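Long-range contacts in occlusion-derived virus envelope protein E66 (Autographa californica nucleopolyhedrovirus, PDB 3VSN), which cleaves non-sulfated chondroitin as a lyase and is essential for oral infectivity, possibly by digesting the chondroitin sulfate barrier of the host midgut's peritrophic matrix: residues L120-P125 / T168-G173; L174-A179 / V197-S202; L629-S634 / F654-V659. All coordinates share one frame; numbering follows the deposited sequence.

Contact 1: L120-P125 / T168-G173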
loop_
_atom_site.group_PDB
_atom_site.type_symbol
_atom_site.label_atom_id
_atom_site.label_comp_id
_atom_site.label_asym_id
_atom_site.label_seq_id
_atom_site.Cartn_x
_atom_site.Cartn_y
_atom_site.Cartn_z
ATOM N N LEU A 120 -12.684 -29.335 22.333
ATOM C CA LEU A 120 -13.101 -29.583 20.952
ATOM C C LEU A 120 -14.037 -30.789 20.827
ATOM O O LEU A 120 -13.717 -31.874 21.321
ATOM C CB LEU A 120 -11.883 -29.759 20.031
ATOM C CG LEU A 120 -10.988 -28.546 19.746
ATOM C CD1 LEU A 120 -9.749 -28.977 18.973
ATOM C CD2 LEU A 120 -11.738 -27.461 18.985
ATOM N N PRO A 121 -15.204 -30.596 20.178
ATOM C CA PRO A 121 -16.130 -31.691 19.890
ATOM C C PRO A 121 -15.526 -32.762 18.989
ATOM O O PRO A 121 -14.775 -32.453 18.056
ATOM C CB PRO A 121 -17.283 -30.994 19.164
ATOM C CG PRO A 121 -17.257 -29.600 19.681
ATOM C CD PRO A 121 -15.802 -29.282 19.875
ATOM N N ASP A 122 -15.859 -34.014 19.290
ATOM C CA ASP A 122 -15.448 -35.164 18.504
ATOM C C ASP A 122 -16.680 -36.066 18.384
ATOM O O ASP A 122 -17.148 -36.599 19.391
ATOM C CB ASP A 122 -14.295 -35.891 19.208
ATOM C CG ASP A 122 -13.628 -36.948 18.337
ATOM O OD1 ASP A 122 -12.569 -37.454 18.754
ATOM O OD2 ASP A 122 -14.137 -37.280 17.246
ATOM N N PRO A 123 -17.221 -36.230 17.159
ATOM C CA PRO A 123 -16.727 -35.720 15.873
ATOM C C PRO A 123 -16.897 -34.199 15.722
ATOM O O PRO A 123 -17.712 -33.605 16.433
ATOM C CB PRO A 123 -17.599 -36.461 14.853
ATOM C CG PRO A 123 -18.884 -36.690 15.569
ATOM C CD PRO A 123 -18.517 -36.923 17.010
ATOM N N PRO A 124 -16.127 -33.570 14.807
ATOM C CA PRO A 124 -16.263 -32.128 14.593
ATOM C C PRO A 124 -17.658 -31.768 14.071
ATOM O O PRO A 124 -18.318 -32.616 13.466
ATOM C CB PRO A 124 -15.199 -31.828 13.528
ATOM C CG PRO A 124 -14.987 -33.127 12.826
ATOM C CD PRO A 124 -15.121 -34.164 13.902
ATOM N N PRO A 125 -18.112 -30.523 14.308
ATOM C CA PRO A 125 -19.430 -30.126 13.809
ATOM C C PRO A 125 -19.480 -30.070 12.282
ATOM O O PRO A 125 -18.450 -29.866 11.634
ATOM C CB PRO A 125 -19.626 -28.725 14.400
ATOM C CG PRO A 125 -18.250 -28.222 14.671
ATOM C CD PRO A 125 -17.435 -29.429 15.032
ATOM N N THR A 168 -1.713 -32.956 17.261
ATOM C CA THR A 168 -1.804 -32.318 15.944
ATOM C C THR A 168 -2.327 -33.296 14.881
ATOM O O THR A 168 -3.288 -32.987 14.175
ATOM C CB THR A 168 -0.454 -31.692 15.523
ATOM O OG1 THR A 168 -0.112 -30.653 16.448
ATOM C CG2 THR A 168 -0.533 -31.095 14.116
ATOM N N ARG A 169 -1.709 -34.473 14.789
ATOM C CA ARG A 169 -2.140 -35.506 13.839
ATOM C C ARG A 169 -3.615 -35.854 14.018
ATOM O O ARG A 169 -4.361 -35.929 13.041
ATOM C CB ARG A 169 -1.277 -36.770 13.963
ATOM C CG ARG A 169 0.101 -36.655 13.326
ATOM C CD ARG A 169 0.824 -37.995 13.303
ATOM N NE ARG A 169 1.257 -38.394 14.639
ATOM C CZ ARG A 169 2.481 -38.204 15.128
ATOM N NH1 ARG A 169 2.756 -38.597 16.359
ATOM N NH2 ARG A 169 3.432 -37.630 14.395
ATOM N N TYR A 170 -4.042 -36.048 15.264
ATOM C CA TYR A 170 -5.429 -36.415 15.512
ATOM C C TYR A 170 -6.420 -35.275 15.277
ATOM O O TYR A 170 -7.375 -35.432 14.524
ATOM C CB TYR A 170 -5.639 -37.004 16.910
ATOM C CG TYR A 170 -7.062 -37.491 17.083
ATOM C CD1 TYR A 170 -8.033 -36.681 17.674
ATOM C CD2 TYR A 170 -7.445 -38.746 16.611
ATOM C CE1 TYR A 170 -9.341 -37.119 17.811
ATOM C CE2 TYR A 170 -8.750 -39.191 16.743
ATOM C CZ TYR A 170 -9.690 -38.378 17.340
ATOM O OH TYR A 170 -10.982 -38.825 17.468
ATOM N N TRP A 171 -6.203 -34.143 15.938
ATOM C CA TRP A 171 -7.191 -33.066 15.926
ATOM C C TRP A 171 -7.278 -32.319 14.624
ATOM O O TRP A 171 -8.367 -31.889 14.227
ATOM C CB TRP A 171 -7.014 -32.138 17.122
ATOM C CG TRP A 171 -7.454 -32.818 18.394
ATOM C CD1 TRP A 171 -6.651 -33.368 19.392
ATOM C CD2 TRP A 171 -8.834 -33.097 18.817
ATOM N NE1 TRP A 171 -7.415 -33.932 20.382
ATOM C CE2 TRP A 171 -8.734 -33.804 20.101
ATOM C CE3 TRP A 171 -10.096 -32.833 18.284
ATOM C CZ2 TRP A 171 -9.860 -34.218 20.801
ATOM C CZ3 TRP A 171 -11.224 -33.255 19.001
ATOM C CH2 TRP A 171 -11.107 -33.930 20.230
ATOM N N LEU A 172 -6.151 -32.178 13.933
ATOM C CA LEU A 172 -6.175 -31.569 12.606
ATOM C C LEU A 172 -6.714 -32.566 11.586
ATOM O O LEU A 172 -7.331 -32.169 10.603
ATOM C CB LEU A 172 -4.806 -31.009 12.199
ATOM C CG LEU A 172 -4.253 -29.856 13.053
ATOM C CD1 LEU A 172 -3.128 -29.143 12.317
ATOM C CD2 LEU A 172 -5.335 -28.853 13.443
ATOM N N GLY A 173 -6.500 -33.857 11.839
ATOM C CA GLY A 173 -7.126 -34.914 11.043
ATOM C C GLY A 173 -8.636 -34.761 11.017
ATOM O O GLY A 173 -9.275 -35.008 9.994
#
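Y170 OH donates a very short hydrogen bond to D122 OD1, 2.5 Å long, which links the loop 120-125 to helix 161-175 in the N-terminal helical domain, an alpha/alpha toroid as in polysaccharide lyase family 8. The acceptor lies at the edge of the tyrosine ring and in its plane, which is consistent with the hydroxyl hydrogen lying in the ring plane. The carboxylate is turned by 55° from that ring. The D122 side chain turns its CG away from the backbone N (chi1 -169°) and so reaches the helix, and its second oxygen, OD2, lies against L174 one turn further along. Both partners sit at the surface, which suits a charged acceptor and a phenol.

Further in, the indole of W171 takes over. Its six-membered ring slides past L120, the two side chains running in opposite directions, so that CZ3 rests 3.7 Å from L120 CB and CE3 lies 3.9 Å from L120 CD1. D122 CB adds a third apolar touch, 3.9 Å from W171 CH2. A broad flat residue suits this place because its far ring edge reaches the loop, meeting both carbon and carbonyl oxygen: CH2 is 3.5 Å from L120 O. On the helix, Y170 CD1 stands over one face of the indole. L120 is buried and continues onto M144, and W171 onto F148, both of helix 138-154. P121 O probably receives a hydrogen bond from the hydroxyl of Y175, while W171 CZ3 meets the same oxygen edge-on at 3.8 Å.

Contact 2: L174-A179 / V197-S202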
loop_
_atom_site.group_PDB
_atom_site.type_symbol
_atom_site.label_atom_id
_atom_site.label_comp_id
_atom_site.label_asym_id
_atom_site.label_seq_id
_atom_site.Cartn_x
_atom_site.Cartn_y
_atom_site.Cartn_z
ATOM N N LEU A 174 -9.199 -34.331 12.144
ATOM C CA LEU A 174 -10.631 -34.079 12.248
ATOM C C LEU A 174 -11.041 -32.706 11.713
ATOM O O LEU A 174 -11.975 -32.609 10.917
ATOM C CB LEU A 174 -11.108 -34.233 13.696
ATOM C CG LEU A 174 -11.160 -35.629 14.327
ATOM C CD1 LEU A 174 -11.656 -35.507 15.757
ATOM C CD2 LEU A 174 -12.045 -36.588 13.541
ATOM N N TYR A 175 -10.345 -31.655 12.149
ATOM C CA TYR A 175 -10.767 -30.276 11.873
ATOM C C TYR A 175 -10.236 -29.682 10.570
ATOM O O TYR A 175 -10.791 -28.709 10.054
ATOM C CB TYR A 175 -10.451 -29.367 13.064
ATOM C CG TYR A 175 -11.486 -29.489 14.152
ATOM C CD1 TYR A 175 -11.440 -30.542 15.069
ATOM C CD2 TYR A 175 -12.532 -28.572 14.250
ATOM C CE1 TYR A 175 -12.397 -30.668 16.058
ATOM C CE2 TYR A 175 -13.495 -28.688 15.241
ATOM C CZ TYR A 175 -13.421 -29.738 16.140
ATOM O OH TYR A 175 -14.373 -29.864 17.122
ATOM N N LEU A 176 -9.172 -30.278 10.046
ATOM C CA LEU A 176 -8.589 -29.863 8.776
ATOM C C LEU A 176 -8.250 -31.119 7.960
ATOM O O LEU A 176 -7.074 -31.401 7.702
ATOM C CB LEU A 176 -7.349 -28.997 9.041
ATOM C CG LEU A 176 -6.727 -28.128 7.946
ATOM C CD1 LEU A 176 -7.744 -27.157 7.363
ATOM C CD2 LEU A 176 -5.529 -27.370 8.506
ATOM N N PRO A 177 -9.287 -31.894 7.565
ATOM C CA PRO A 177 -9.073 -33.200 6.919
ATOM C C PRO A 177 -8.393 -33.114 5.550
ATOM O O PRO A 177 -7.719 -34.061 5.140
ATOM C CB PRO A 177 -10.489 -33.770 6.790
ATOM C CG PRO A 177 -11.390 -32.583 6.817
ATOM C CD PRO A 177 -10.724 -31.591 7.719
ATOM N N THR A 178 -8.596 -31.999 4.847
ATOM C CA THR A 178 -7.827 -31.683 3.643
ATOM C C THR A 178 -7.297 -30.253 3.770
ATOM O O THR A 178 -7.615 -29.554 4.730
ATOM C CB THR A 178 -8.662 -31.794 2.346
ATOM O OG1 THR A 178 -9.530 -30.659 2.234
ATOM C CG2 THR A 178 -9.482 -33.088 2.304
ATOM N N ALA A 179 -6.498 -29.827 2.795
ATOM C CA ALA A 179 -5.957 -28.469 2.758
ATOM C C ALA A 179 -7.029 -27.381 2.616
ATOM O O ALA A 179 -6.807 -26.227 3.001
ATOM C CB ALA A 179 -4.936 -28.350 1.638
ATOM N N VAL A 197 -0.836 -24.379 5.107
ATOM C CA VAL A 197 0.444 -24.427 5.819
ATOM C C VAL A 197 0.442 -25.443 6.981
ATOM O O VAL A 197 1.282 -26.349 6.993
ATOM C CB VAL A 197 0.913 -23.021 6.280
ATOM C CG1 VAL A 197 2.204 -23.117 7.079
ATOM C CG2 VAL A 197 1.100 -22.096 5.083
ATOM N N PRO A 198 -0.487 -25.301 7.957
ATOM C CA PRO A 198 -0.544 -26.332 9.000
ATOM C C PRO A 198 -1.040 -27.685 8.488
ATOM O O PRO A 198 -0.639 -28.719 9.029
ATOM C CB PRO A 198 -1.519 -25.751 10.031
ATOM C CG PRO A 198 -2.315 -24.733 9.287
ATOM C CD PRO A 198 -1.364 -24.160 8.280
ATOM N N TYR A 199 -1.892 -27.689 7.461
ATOM C CA TYR A 199 -2.318 -28.962 6.875
ATOM C C TYR A 199 -1.131 -29.751 6.321
ATOM O O TYR A 199 -0.983 -30.939 6.624
ATOM C CB TYR A 199 -3.394 -28.807 5.793
ATOM C CG TYR A 199 -3.690 -30.132 5.111
ATOM C CD1 TYR A 199 -4.504 -31.085 5.724
ATOM C CD2 TYR A 199 -3.115 -30.450 3.879
ATOM C CE1 TYR A 199 -4.755 -32.307 5.120
ATOM C CE2 TYR A 199 -3.364 -31.669 3.264
ATOM C CZ TYR A 199 -4.187 -32.589 3.890
ATOM O OH TYR A 199 -4.438 -33.798 3.290
ATOM N N THR A 200 -0.302 -29.096 5.507
ATOM C CA THR A 200 0.886 -29.740 4.944
ATOM C C THR A 200 1.781 -30.307 6.048
ATOM O O THR A 200 2.250 -31.447 5.947
ATOM C CB THR A 200 1.688 -28.777 4.046
ATOM O OG1 THR A 200 0.882 -28.391 2.931
ATOM C CG2 THR A 200 2.958 -29.440 3.523
ATOM N N TYR A 201 2.004 -29.517 7.096
ATOM C CA TYR A 201 2.780 -29.976 8.242
ATOM C C TYR A 201 2.149 -31.201 8.919
ATOM O O TYR A 201 2.861 -32.143 9.276
ATOM C CB TYR A 201 3.014 -28.848 9.255
ATOM C CG TYR A 201 3.808 -29.294 10.468
ATOM C CD1 TYR A 201 5.110 -29.784 10.334
ATOM C CD2 TYR A 201 3.251 -29.242 11.745
ATOM C CE1 TYR A 201 5.833 -30.203 11.443
ATOM C CE2 TYR A 201 3.967 -29.656 12.856
ATOM C CZ TYR A 201 5.249 -30.139 12.701
ATOM O OH TYR A 201 5.948 -30.541 13.812
ATOM N N SER A 202 0.825 -31.199 9.073
ATOM C CA SER A 202 0.131 -32.345 9.676
ATOM C C SER A 202 0.336 -33.623 8.858
ATOM O O SER A 202 0.499 -34.704 9.423
ATOM C CB SER A 202 -1.360 -32.063 9.906
ATOM O OG SER A 202 -2.097 -32.058 8.695
HETATM O O HOH W 1 -4.854 -32.790 8.895
HETATM O O HOH W 2 -5.932 -36.133 4.240
#
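Helix 161-175 runs out at Y175, and L176 is the first residue to leave helical geometry; from there the chain passes as an irregular loop beside helix 189-205, coming nearest where the CA atoms of A179 and Y199 are 5.5 Å apart. That helix is kinked at P198, whose ring nitrogen has no hydrogen to give to the preceding turn. No direct hydrogen bond joins the two segments.

Y199 fills the space between them. The peptide of T178 and A179 lies flat over one face of its ring, with A179 N 3.4 Å above the ring centre and T178 C at the same height near the rim. A side chain as small as alanine lets the backbone come this close, and A179 CB still packs 3.6 Å from Y199 CD2. L176 CD2 reaches the root of the tyrosine, 3.7 Å from Y199 CB, and also touches the ring of P198.

Water supplies the polar links. One molecule donates to L176 O and, at 2.9 Å, to S202 OG. The serine hydroxyl turns back along its helix (chi1 73°) to donate to Y199 O at 2.6 Å, and it also bonds R206, so three partners grip OG. A second water, in the plane of the tyrosine ring, donates to P177 O and to Y199 OH, which is also bonded to E216.

The L176 side chain is about 9 Å from that of the catalytic N191, near the start of helix 189-205. Around the contact, P198 meets P145 of helix 138-154, and A179 packs on I219 and I222 of helix 217-225.

Contact 3: L629-S634 / F654-V659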
loop_
_atom_site.group_PDB
_atom_site.type_symbol
_atom_site.label_atom_id
_atom_site.label_comp_id
_atom_site.label_asym_id
_atom_site.label_seq_id
_atom_site.Cartn_x
_atom_site.Cartn_y
_atom_site.Cartn_z
ATOM N N LEU A 629 19.756 18.684 -28.873
ATOM C CA LEU A 629 20.141 17.424 -28.223
ATOM C C LEU A 629 20.165 16.251 -29.195
ATOM O O LEU A 629 19.221 16.051 -29.960
ATOM C CB LEU A 629 19.198 17.077 -27.069
ATOM C CG LEU A 629 19.512 17.476 -25.629
ATOM C CD1 LEU A 629 18.571 16.714 -24.707
ATOM C CD2 LEU A 629 20.965 17.228 -25.240
ATOM N N GLN A 630 21.255 15.491 -29.158
ATOM C CA GLN A 630 21.390 14.268 -29.945
ATOM C C GLN A 630 21.027 13.089 -29.057
ATOM O O GLN A 630 21.362 13.073 -27.870
ATOM C CB GLN A 630 22.819 14.104 -30.467
ATOM C CG GLN A 630 23.258 15.153 -31.483
ATOM C CD GLN A 630 22.813 14.829 -32.894
ATOM O OE1 GLN A 630 21.648 15.008 -33.246
ATOM N NE2 GLN A 630 23.747 14.355 -33.717
ATOM N N TYR A 631 20.340 12.105 -29.626
ATOM C CA TYR A 631 19.836 10.994 -28.832
ATOM C C TYR A 631 19.726 9.694 -29.626
ATOM O O TYR A 631 19.707 9.696 -30.861
ATOM C CB TYR A 631 18.486 11.360 -28.199
ATOM C CG TYR A 631 17.375 11.531 -29.205
ATOM C CD1 TYR A 631 17.179 12.749 -29.859
ATOM C CD2 TYR A 631 16.522 10.474 -29.507
ATOM C CE1 TYR A 631 16.165 12.902 -30.788
ATOM C CE2 TYR A 631 15.502 10.619 -30.429
ATOM C CZ TYR A 631 15.330 11.831 -31.068
ATOM O OH TYR A 631 14.318 11.975 -31.986
ATOM N N SER A 632 19.638 8.595 -28.888
ATOM C CA SER A 632 19.552 7.256 -29.442
ATOM C C SER A 632 18.495 6.472 -28.652
ATOM O O SER A 632 18.439 6.590 -27.426
ATOM C CB SER A 632 20.920 6.581 -29.319
ATOM O OG SER A 632 20.892 5.262 -29.828
ATOM N N PRO A 633 17.655 5.674 -29.343
ATOM C CA PRO A 633 16.619 4.897 -28.649
ATOM C C PRO A 633 17.206 3.756 -27.816
ATOM O O PRO A 633 18.126 3.074 -28.268
ATOM C CB PRO A 633 15.783 4.331 -29.799
ATOM C CG PRO A 633 16.748 4.214 -30.932
ATOM C CD PRO A 633 17.659 5.402 -30.795
ATOM N N SER A 634 16.672 3.559 -26.612
ATOM C CA SER A 634 17.137 2.495 -25.719
ATOM C C SER A 634 16.186 1.295 -25.664
ATOM O O SER A 634 16.632 0.153 -25.585
ATOM C CB SER A 634 17.377 3.036 -24.305
ATOM O OG SER A 634 18.393 4.025 -24.306
ATOM N N PHE A 654 8.968 5.563 -23.247
ATOM C CA PHE A 654 10.009 5.594 -24.265
ATOM C C PHE A 654 11.293 6.078 -23.607
ATOM O O PHE A 654 11.327 7.172 -23.043
ATOM C CB PHE A 654 9.628 6.551 -25.404
ATOM C CG PHE A 654 8.324 6.216 -26.072
ATOM C CD1 PHE A 654 7.117 6.666 -25.542
ATOM C CD2 PHE A 654 8.305 5.458 -27.237
ATOM C CE1 PHE A 654 5.914 6.351 -26.154
ATOM C CE2 PHE A 654 7.106 5.145 -27.857
ATOM C CZ PHE A 654 5.911 5.592 -27.316
ATOM N N ILE A 655 12.343 5.266 -23.682
ATOM C CA ILE A 655 13.618 5.606 -23.060
ATOM C C ILE A 655 14.682 5.857 -24.127
ATOM O O ILE A 655 14.861 5.049 -25.046
ATOM C CB ILE A 655 14.074 4.519 -22.058
ATOM C CG1 ILE A 655 12.998 4.309 -20.978
ATOM C CG2 ILE A 655 15.406 4.897 -21.415
ATOM C CD1 ILE A 655 13.148 3.027 -20.180
ATOM N N PHE A 656 15.358 6.998 -24.002
ATOM C CA PHE A 656 16.407 7.396 -24.927
ATOM C C PHE A 656 17.684 7.710 -24.169
ATOM O O PHE A 656 17.645 8.127 -23.006
ATOM C CB PHE A 656 15.985 8.628 -25.738
ATOM C CG PHE A 656 14.745 8.414 -26.553
ATOM C CD1 PHE A 656 14.823 7.860 -27.827
ATOM C CD2 PHE A 656 13.496 8.758 -26.044
ATOM C CE1 PHE A 656 13.678 7.653 -28.579
ATOM C CE2 PHE A 656 12.347 8.553 -26.793
ATOM C CZ PHE A 656 12.439 7.994 -28.061
ATOM N N GLU A 657 18.808 7.496 -24.843
ATOM C CA GLU A 657 20.116 7.844 -24.321
ATOM C C GLU A 657 20.578 9.114 -25.027
ATOM O O GLU A 657 20.496 9.211 -26.249
ATOM C CB GLU A 657 21.098 6.693 -24.563
ATOM C CG GLU A 657 22.533 6.963 -24.130
ATOM C CD GLU A 657 23.479 5.810 -24.444
ATOM O OE1 GLU A 657 23.049 4.804 -25.048
ATOM O OE2 GLU A 657 24.668 5.909 -24.092
ATOM N N ILE A 658 21.050 10.087 -24.258
ATOM C CA ILE A 658 21.588 11.314 -24.839
ATOM C C ILE A 658 23.034 11.050 -25.261
ATOM O O ILE A 658 23.887 10.785 -24.415
ATOM C CB ILE A 658 21.486 12.498 -23.849
ATOM C CG1 ILE A 658 20.025 12.750 -23.450
ATOM C CG2 ILE A 658 22.077 13.763 -24.448
ATOM C CD1 ILE A 658 19.071 12.928 -24.620
ATOM N N VAL A 659 23.284 11.104 -26.572
ATOM C CA VAL A 659 24.566 10.687 -27.168
ATOM C C VAL A 659 25.288 11.824 -27.899
ATOM O O VAL A 659 24.944 12.996 -27.764
ATOM C CB VAL A 659 24.390 9.494 -28.146
ATOM C CG1 VAL A 659 23.923 8.246 -27.407
ATOM C CG2 VAL A 659 23.428 9.847 -29.281
ATOM O OXT VAL A 659 26.242 11.612 -28.657
HETATM O O HOH W 3 20.551 3.633 -25.960
#
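S632 and E657 form an antiparallel, hydrogen-bonded pair that joins edge strand 631-633 to strand 654-658 in the last antiparallel sheet of the chain. Two bonds close the pair, S632 N to E657 O and the nearly linear E657 N to S632 O (2.8 Å). S634 N adds a bond to I655 O at one end. At the other, V659 N reaches Q630 O at 3.0 Å from 47° above the carbonyl plane. P633 pairs with F656 in a non-hydrogen-bonded position, where its missing N-H costs nothing.

On the face bearing Y631, P633, F656 and I658, the edge of the Y631 ring meets the face of F656 in an offset T-shaped stack, centroids 5.3 Å apart, planes at 86° and Y631 CD2 3.5 Å from F656 CD1. Y631 CG sits between backbone N and carbonyl carbon (chi1 67°), its ring beside that of F656 and pointing the same way. L629 crosses I658 at about a right angle, its CD2 on I658 CG2. Beyond this layer, F643 meets the F656 ring edge-to-face, and helix 614-623 packs its I617 on both aromatics. Strand 600-605 pairs with the other side of 654-658, through V601 to F656.

S632 and E657 point to the reverse face. Off the end of the strand, S634 and the extended E657 share one water: it donates to E657 OE1 at 2.9 Å and lies 2.7 Å from S634 OG.

In the fold
From the N terminus, contact 1 closes first: the loop 120-125 is met again by helix 161-175, with helix 138-154 in between. Contact 2 then opens where that helix ends, in the loop 176-179, and closes on helix 189-205, after the short strands 181-182 and 185-186. The two follow in series, but they share helix 161-175 and touch, so together they tie consecutive parts of the helical toroid. Contact 3 comes much later, closing the excursion through strands 636-639 and 642-645 at the C-terminal end of the chain. Its centre lies about 66 Å from that of contact 1, on the opposite side of the chain's centre, in the beta-rich part. None nests or crosses.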